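Local coordinates for protein SusD homolog (Bacteroides thetaiotaomicron VPI-5482, PDB 3FDH) that probably binds glycans at the outer membrane and helps pass them to uptake, like other SusD-type lipoproteins, at residues M111-A116 and L165-A170; T416-Y421 and N447-T452; D125-A130 and Y464-S469. All blocks are in the same frame, centred on the assembly; numbering follows the deposited sequence.

Contact 1. Residues M111-A116 and L165-A170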
# COMPACT_ATOMS: atom_id res chain seq x y z
N MSE A 111 -10.59 -7.17 16.39
CA MSE A 111 -10.45 -7.06 14.93
C MSE A 111 -10.76 -5.62 14.50
O MSE A 111 -10.08 -5.04 13.63
CB MSE A 111 -11.39 -8.03 14.21
CG MSE A 111 -11.14 -9.49 14.54
SE MSE A 111 -12.48 -10.67 13.80
CE MSE A 111 -11.80 -12.35 14.45
N ALA A 112 -11.81 -5.08 15.09
CA ALA A 112 -12.26 -3.70 14.83
C ALA A 112 -11.20 -2.70 15.26
O ALA A 112 -11.02 -1.67 14.61
CB ALA A 112 -13.60 -3.40 15.52
N GLU A 113 -10.48 -3.02 16.33
CA GLU A 113 -9.44 -2.13 16.86
C GLU A 113 -8.27 -2.08 15.88
O GLU A 113 -7.69 -1.03 15.62
CB GLU A 113 -8.99 -2.57 18.27
CG GLU A 113 -10.01 -2.13 19.32
CD GLU A 113 -9.91 -2.83 20.67
OE1 GLU A 113 -9.36 -3.94 20.74
OE2 GLU A 113 -10.45 -2.28 21.66
N VAL A 114 -8.00 -3.23 15.29
CA VAL A 114 -6.97 -3.31 14.26
C VAL A 114 -7.40 -2.49 13.02
O VAL A 114 -6.61 -1.76 12.41
CB VAL A 114 -6.66 -4.79 13.86
CG1 VAL A 114 -5.73 -4.85 12.59
CG2 VAL A 114 -6.04 -5.54 15.05
N MSE A 115 -8.67 -2.57 12.65
CA MSE A 115 -9.10 -1.81 11.47
C MSE A 115 -9.11 -0.34 11.78
O MSE A 115 -8.91 0.49 10.90
CB MSE A 115 -10.49 -2.23 10.98
CG MSE A 115 -10.59 -3.65 10.46
SE MSE A 115 -9.78 -3.70 8.73
CE MSE A 115 -8.05 -4.39 9.10
N ALA A 116 -9.34 -0.01 13.05
CA ALA A 116 -9.39 1.41 13.46
C ALA A 116 -7.97 1.98 13.31
O ALA A 116 -7.76 3.07 12.81
CB ALA A 116 -9.90 1.57 14.88
N LEU A 165 -3.74 -0.84 18.68
CA LEU A 165 -3.09 -2.13 18.39
C LEU A 165 -2.84 -2.86 19.70
O LEU A 165 -3.05 -4.07 19.81
CB LEU A 165 -1.78 -1.96 17.60
CG LEU A 165 -1.98 -1.52 16.12
CD1 LEU A 165 -0.66 -1.24 15.41
CD2 LEU A 165 -2.83 -2.58 15.37
N ASP A 166 -2.48 -2.11 20.72
CA ASP A 166 -2.25 -2.74 22.03
C ASP A 166 -3.55 -3.29 22.56
O ASP A 166 -3.61 -4.39 23.12
CB ASP A 166 -1.60 -1.77 23.01
CG ASP A 166 -0.15 -1.51 22.68
OD1 ASP A 166 0.50 -2.34 22.00
OD2 ASP A 166 0.34 -0.45 23.13
N ASP A 167 -4.62 -2.53 22.37
CA ASP A 167 -5.95 -2.95 22.83
C ASP A 167 -6.31 -4.23 22.10
O ASP A 167 -6.77 -5.20 22.68
CB ASP A 167 -7.02 -1.92 22.50
CG ASP A 167 -6.94 -0.67 23.35
OD1 ASP A 167 -6.20 -0.67 24.36
OD2 ASP A 167 -7.62 0.32 23.01
N ALA A 168 -6.10 -4.17 20.80
CA ALA A 168 -6.35 -5.32 19.93
C ALA A 168 -5.60 -6.58 20.37
O ALA A 168 -6.16 -7.69 20.41
CB ALA A 168 -5.97 -4.99 18.48
N ILE A 169 -4.33 -6.41 20.66
CA ILE A 169 -3.47 -7.54 21.05
C ILE A 169 -4.03 -8.25 22.26
O ILE A 169 -4.00 -9.48 22.35
CB ILE A 169 -2.00 -7.09 21.27
CG1 ILE A 169 -1.36 -6.74 19.91
CG2 ILE A 169 -1.20 -8.18 22.02
CD1 ILE A 169 -0.06 -5.97 20.00
N ALA A 170 -4.64 -7.48 23.14
CA ALA A 170 -5.21 -8.02 24.36
C ALA A 170 -6.56 -8.68 24.08
O ALA A 170 -6.83 -9.82 24.48
CB ALA A 170 -5.37 -6.92 25.40
O HOH W 1 -10.04 0.29 21.65
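E113 lays its side chain against D167 and A168 of the facing helix, and V114 fills in beside it against A168 and L165. The two segments run nearly antiparallel, at 161°, with axes 8.0 Å apart; this packing of helix 106-127 on helix 154-171 is consistent with the helical, TPR-related fold of the SusD family. With CG beside its backbone N (chi1 -78°) and the chain extended beyond, E113 passes A168 CB, and its CD comes to 3.5 Å from D167 CB. OE1 lies near A168 N at too poor an angle for a hydrogen bond; its partner is N171 ND2, at the end of the same helix. E113 OE2 lies 4.1 Å from D167 OD2, the carboxylate planes turned 45° apart. One water donates to both, reaching E113 OE2 at 2.6 Å and D167 OD2 at 2.8 Å. V114 CG2 presses on A168 CB at 3.5 Å, tighter than usual for two carbons; the small side chain of A168 is consistent with so close an approach. L165 CD2 flanks the same methyl more loosely, and F197 also packs on V114. Spending both protons on the acid pair, the water probably eases their repulsion and would let a buried glutamate sit beside an aspartate.

Contact 2. Residues T416-Y421 and N447-T452; sequences TMIQKY and NFITLT
The carbonyl oxygen of M417 accepts the helical hydrogen bond from Y421 N at 2.9 Å, and I449 CD1 rests against the same oxygen. That methyl meets two further atoms of helix 412-423: I418 CA, 3.7 Å from I449 CD1, and Y421 CB, 3.6 Å from it. The two branches of I449 share the work: CG1, beside the backbone N (chi1 -54°), carries CD1 down to the helix backbone, while CG2 lies over one face of the Y421 ring in a CH-pi contact, 3.8 Å from the centroid and 19° off the ring normal, displaced toward CD2 and CE2. Y421 turns its ring out to meet it because CG is anti to the backbone N (chi1 174°), and the phenol OH is held beyond by I49 O. One turn back, I418 CG1 slides past I449 the opposite way and touches F448 O at 3.6 Å. F448 packs on M417, its CD2 4.1 Å from M417 CG; M441 of helix 431-443 packs on both residues. A serine in place of Y421 would probably leave I449 CG2 without an aromatic face to lie on and I49 O without its hydroxyl partner. Between these two segments the contact rests on apolar packing, with both branches of I449 set on the helix; polar ties of the loop between helices 431-443 and 456-459 lie elsewhere, from T450 O to K270 and from T452 N to E50.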
# COMPACT_ATOMS: atom_id res chain seq x y z
N THR A 416 18.31 -3.38 -0.22
CA THR A 416 17.12 -3.82 0.48
C THR A 416 15.91 -2.95 0.13
O THR A 416 14.85 -3.46 -0.17
CB THR A 416 17.33 -3.88 2.03
OG1 THR A 416 18.34 -4.87 2.33
CG2 THR A 416 15.98 -4.20 2.81
N MSE A 417 16.08 -1.64 0.08
CA MSE A 417 14.93 -0.80 -0.13
C MSE A 417 14.53 -0.77 -1.61
O MSE A 417 13.34 -0.62 -1.94
CB MSE A 417 15.23 0.58 0.40
CG MSE A 417 15.60 0.62 1.90
SE MSE A 417 14.23 -0.20 2.98
CE MSE A 417 12.80 1.01 2.49
N ILE A 418 15.54 -0.91 -2.49
CA ILE A 418 15.27 -1.05 -3.95
C ILE A 418 14.42 -2.30 -4.18
O ILE A 418 13.43 -2.29 -4.92
CB ILE A 418 16.55 -1.10 -4.80
CG1 ILE A 418 17.23 0.29 -4.79
CG2 ILE A 418 16.19 -1.47 -6.23
CD1 ILE A 418 18.65 0.38 -5.45
N GLN A 419 14.80 -3.38 -3.51
CA GLN A 419 14.08 -4.63 -3.62
C GLN A 419 12.68 -4.54 -3.03
O GLN A 419 11.73 -5.13 -3.58
CB GLN A 419 14.89 -5.83 -3.03
CG GLN A 419 16.14 -6.20 -3.87
CD GLN A 419 15.82 -6.53 -5.34
OE1 GLN A 419 14.83 -7.21 -5.64
NE2 GLN A 419 16.66 -6.07 -6.26
N LYS A 420 12.51 -3.77 -1.96
CA LYS A 420 11.20 -3.62 -1.35
C LYS A 420 10.33 -2.94 -2.38
O LYS A 420 9.22 -3.33 -2.64
CB LYS A 420 11.29 -2.80 -0.04
CG LYS A 420 10.01 -2.72 0.73
CD LYS A 420 10.14 -1.97 2.04
CE LYS A 420 8.95 -2.19 2.97
NZ LYS A 420 8.90 -1.09 4.04
N TYR A 421 10.88 -1.87 -2.93
CA TYR A 421 10.24 -1.08 -4.01
C TYR A 421 9.79 -1.95 -5.19
O TYR A 421 8.61 -1.93 -5.55
CB TYR A 421 11.11 0.11 -4.45
CG TYR A 421 10.54 0.85 -5.64
CD1 TYR A 421 10.90 0.47 -6.93
CD2 TYR A 421 9.70 1.94 -5.49
CE1 TYR A 421 10.37 1.08 -8.04
CE2 TYR A 421 9.17 2.58 -6.60
CZ TYR A 421 9.51 2.17 -7.87
OH TYR A 421 8.99 2.82 -9.01
N ASN A 447 18.37 8.60 -0.83
CA ASN A 447 18.00 8.67 -2.24
C ASN A 447 18.28 7.31 -2.88
O ASN A 447 19.22 7.20 -3.66
CB ASN A 447 18.87 9.71 -3.00
CG ASN A 447 18.88 11.13 -2.38
OD1 ASN A 447 18.88 11.33 -1.16
ND2 ASN A 447 18.95 12.13 -3.25
N PHE A 448 17.50 6.29 -2.54
CA PHE A 448 17.78 4.94 -3.04
C PHE A 448 16.93 4.60 -4.25
O PHE A 448 17.37 3.90 -5.16
CB PHE A 448 17.56 3.88 -1.95
CG PHE A 448 18.40 4.07 -0.69
CD1 PHE A 448 19.71 4.53 -0.76
CD2 PHE A 448 17.89 3.72 0.57
CE1 PHE A 448 20.48 4.69 0.42
CE2 PHE A 448 18.65 3.84 1.72
CZ PHE A 448 19.94 4.35 1.64
N ILE A 449 15.73 5.16 -4.24
CA ILE A 449 14.74 4.91 -5.30
C ILE A 449 14.73 6.10 -6.24
O ILE A 449 14.37 7.19 -5.87
CB ILE A 449 13.30 4.69 -4.74
CG1 ILE A 449 13.26 3.59 -3.68
CG2 ILE A 449 12.28 4.44 -5.89
CD1 ILE A 449 13.85 2.34 -4.10
N THR A 450 15.15 5.87 -7.47
CA THR A 450 15.17 6.93 -8.47
C THR A 450 13.83 7.13 -9.15
O THR A 450 13.21 6.18 -9.64
CB THR A 450 16.19 6.62 -9.59
OG1 THR A 450 17.49 6.52 -9.02
CG2 THR A 450 16.21 7.72 -10.65
N LEU A 451 13.40 8.38 -9.19
CA LEU A 451 12.18 8.79 -9.91
C LEU A 451 12.60 9.70 -11.03
O LEU A 451 13.48 10.52 -10.84
CB LEU A 451 11.21 9.53 -8.99
CG LEU A 451 10.75 8.66 -7.81
CD1 LEU A 451 9.72 9.48 -7.03
CD2 LEU A 451 10.19 7.35 -8.31
N THR A 452 11.98 9.59 -12.19
CA THR A 452 12.39 10.39 -13.35
C THR A 452 11.44 11.50 -13.78
O THR A 452 11.77 12.31 -14.64
CB THR A 452 12.73 9.47 -14.54
OG1 THR A 452 11.56 8.82 -15.03
CG2 THR A 452 13.73 8.42 -14.10

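Contact 3. Residues D125-A130 and Y464-S469; sequences DFFGDA and YPYGNS
Two backbone links fasten Y464 to the C-terminal end of helix 106-127. One is direct: Y464 N donates to F126 O at 2.8 Å in a nearly straight bond, 171° at the hydrogen, so a carbonyl of the last helical turn is met by an incoming chain. The other runs through a water that donates both to F127 O, at 2.7 Å, and to Y464 O; F127 O also receives R463 NH2. The helix stops straight after, where G128 leaves helical geometry with a positive phi, which glycine adopts easily, and the chain turns off toward D129. A further polar link is doubtful: Y466 OH appears to donate to D129 O, but that oxygen is crowded elsewhere in the model.

Aromatic packing comes next. F126 and Y464 point the same way side by side and form an edge-to-face pair, with centroids 4.7 Å apart and planes at 67°. The edge of F126 at CD2 stands over the middle of the Y464 ring. Y464 also stacks with F75, and Y464 OH is hydrogen-bonded to I41 O. With CG beside its backbone N (chi1 -59°), F127 brings a ring edge to P465 O, its CE1 3.0 Å from that oxygen; the same CE1 lies 3.7 Å from Y464 CB. Y466 CE1 touches F127 CB at 3.9 Å, and one face of the Y466 ring lies over the bridging water.

Carbonyls that a helix end leaves without i+4 amides thus find donors in a tyrosine amide, a water and an arginine, and the buried setting, with F126, F127 and Y464 packed around it, probably strengthens the direct backbone bond.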
# COMPACT_ATOMS: atom_id res chain seq x y z
N ASP A 125 -0.84 9.11 7.60
CA ASP A 125 0.24 8.97 6.59
C ASP A 125 0.05 9.85 5.37
O ASP A 125 1.01 10.47 4.83
CB ASP A 125 0.40 7.53 6.16
CG ASP A 125 0.98 6.71 7.24
OD1 ASP A 125 1.59 7.27 8.19
OD2 ASP A 125 0.81 5.48 7.14
N PHE A 126 -1.22 9.97 4.97
CA PHE A 126 -1.51 10.66 3.72
C PHE A 126 -1.82 12.10 3.88
O PHE A 126 -1.44 12.90 3.05
CB PHE A 126 -2.55 9.89 2.88
CG PHE A 126 -1.95 8.72 2.27
CD1 PHE A 126 -1.79 7.55 3.01
CD2 PHE A 126 -1.39 8.80 1.03
CE1 PHE A 126 -1.11 6.52 2.49
CE2 PHE A 126 -0.76 7.76 0.48
CZ PHE A 126 -0.59 6.62 1.21
N PHE A 127 -2.47 12.45 4.98
CA PHE A 127 -2.90 13.82 5.15
C PHE A 127 -2.17 14.62 6.20
O PHE A 127 -2.23 15.84 6.19
CB PHE A 127 -4.43 13.84 5.39
CG PHE A 127 -5.18 13.23 4.27
CD1 PHE A 127 -5.49 13.96 3.17
CD2 PHE A 127 -5.57 11.90 4.33
CE1 PHE A 127 -6.17 13.40 2.12
CE2 PHE A 127 -6.24 11.32 3.29
CZ PHE A 127 -6.53 12.06 2.18
N GLY A 128 -1.43 13.93 7.05
CA GLY A 128 -0.66 14.57 8.11
C GLY A 128 -1.53 14.80 9.31
O GLY A 128 -2.31 13.93 9.71
N ASP A 129 -1.40 16.00 9.85
CA ASP A 129 -2.23 16.46 10.96
C ASP A 129 -3.65 16.48 10.43
O ASP A 129 -3.91 16.95 9.31
CB ASP A 129 -1.87 17.85 11.41
CG ASP A 129 -0.53 17.90 12.15
OD1 ASP A 129 0.28 16.95 12.09
OD2 ASP A 129 -0.31 18.94 12.77
N ALA A 130 -4.59 16.06 11.28
CA ALA A 130 -5.96 15.87 10.81
C ALA A 130 -6.90 15.48 11.95
O ALA A 130 -6.45 15.03 13.01
CB ALA A 130 -5.95 14.71 9.72
N TYR A 464 -1.09 14.12 0.53
CA TYR A 464 -2.36 14.27 -0.21
C TYR A 464 -3.10 15.47 0.37
O TYR A 464 -3.09 15.67 1.59
CB TYR A 464 -3.27 13.07 -0.09
CG TYR A 464 -2.74 11.88 -0.89
CD1 TYR A 464 -1.44 11.86 -1.30
CD2 TYR A 464 -3.56 10.82 -1.20
CE1 TYR A 464 -0.95 10.76 -2.02
CE2 TYR A 464 -3.09 9.77 -1.88
CZ TYR A 464 -1.81 9.74 -2.29
OH TYR A 464 -1.42 8.59 -2.99
N PRO A 465 -3.82 16.22 -0.49
CA PRO A 465 -4.58 17.33 0.05
C PRO A 465 -5.84 16.90 0.81
O PRO A 465 -6.49 15.89 0.50
CB PRO A 465 -4.98 18.12 -1.21
CG PRO A 465 -5.00 17.09 -2.31
CD PRO A 465 -3.84 16.21 -1.97
N TYR A 466 -6.17 17.69 1.82
CA TYR A 466 -7.39 17.45 2.62
C TYR A 466 -8.64 17.49 1.74
O TYR A 466 -8.73 18.25 0.75
CB TYR A 466 -7.55 18.49 3.74
CG TYR A 466 -6.41 18.53 4.76
CD1 TYR A 466 -6.23 17.50 5.67
CD2 TYR A 466 -5.53 19.61 4.80
CE1 TYR A 466 -5.16 17.52 6.60
CE2 TYR A 466 -4.48 19.65 5.74
CZ TYR A 466 -4.32 18.62 6.64
OH TYR A 466 -3.28 18.67 7.54
N GLY A 467 -9.63 16.71 2.16
CA GLY A 467 -10.89 16.60 1.43
C GLY A 467 -11.68 17.85 1.55
O GLY A 467 -11.75 18.47 2.60
N ASN A 468 -12.30 18.24 0.44
CA ASN A 468 -13.06 19.50 0.40
C ASN A 468 -14.30 19.43 1.27
O ASN A 468 -14.90 20.44 1.62
CB ASN A 468 -13.42 19.96 -1.03
CG ASN A 468 -14.36 19.01 -1.76
OD1 ASN A 468 -13.96 17.95 -2.19
ND2 ASN A 468 -15.60 19.42 -1.93
N SER A 469 -14.68 18.22 1.62
CA SER A 469 -15.84 18.05 2.48
C SER A 469 -15.54 18.70 3.79
O SER A 469 -16.41 19.26 4.43
CB SER A 469 -16.20 16.59 2.69
OG SER A 469 -16.91 16.12 1.55
O HOH W 2 -2.50 17.03 3.78

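In the fold
Followed from the N terminus, the segments on helix 106-127 are the first of these contacts to be reached, and the helix serves twice: 111-116 opens contact 1 and, about four turns on, 125-130 opens contact 3. Contact 1 closes early, when helix 154-171 returns alongside and completes a loop with 48 residues between its segments. Contact 3 starts inside that loop and closes at 464-469, with 333 residues between its segments, so the two cross. Contact 2, between helix 412-423 and the loop before helix 456-459, is a short closure lying wholly within the span of contact 3 and in series with contact 1. Contacts 1 and 2, with centres 32 Å apart, occupy opposite sides of the chain's centre; contact 3 joins an early helix to the C-terminal region.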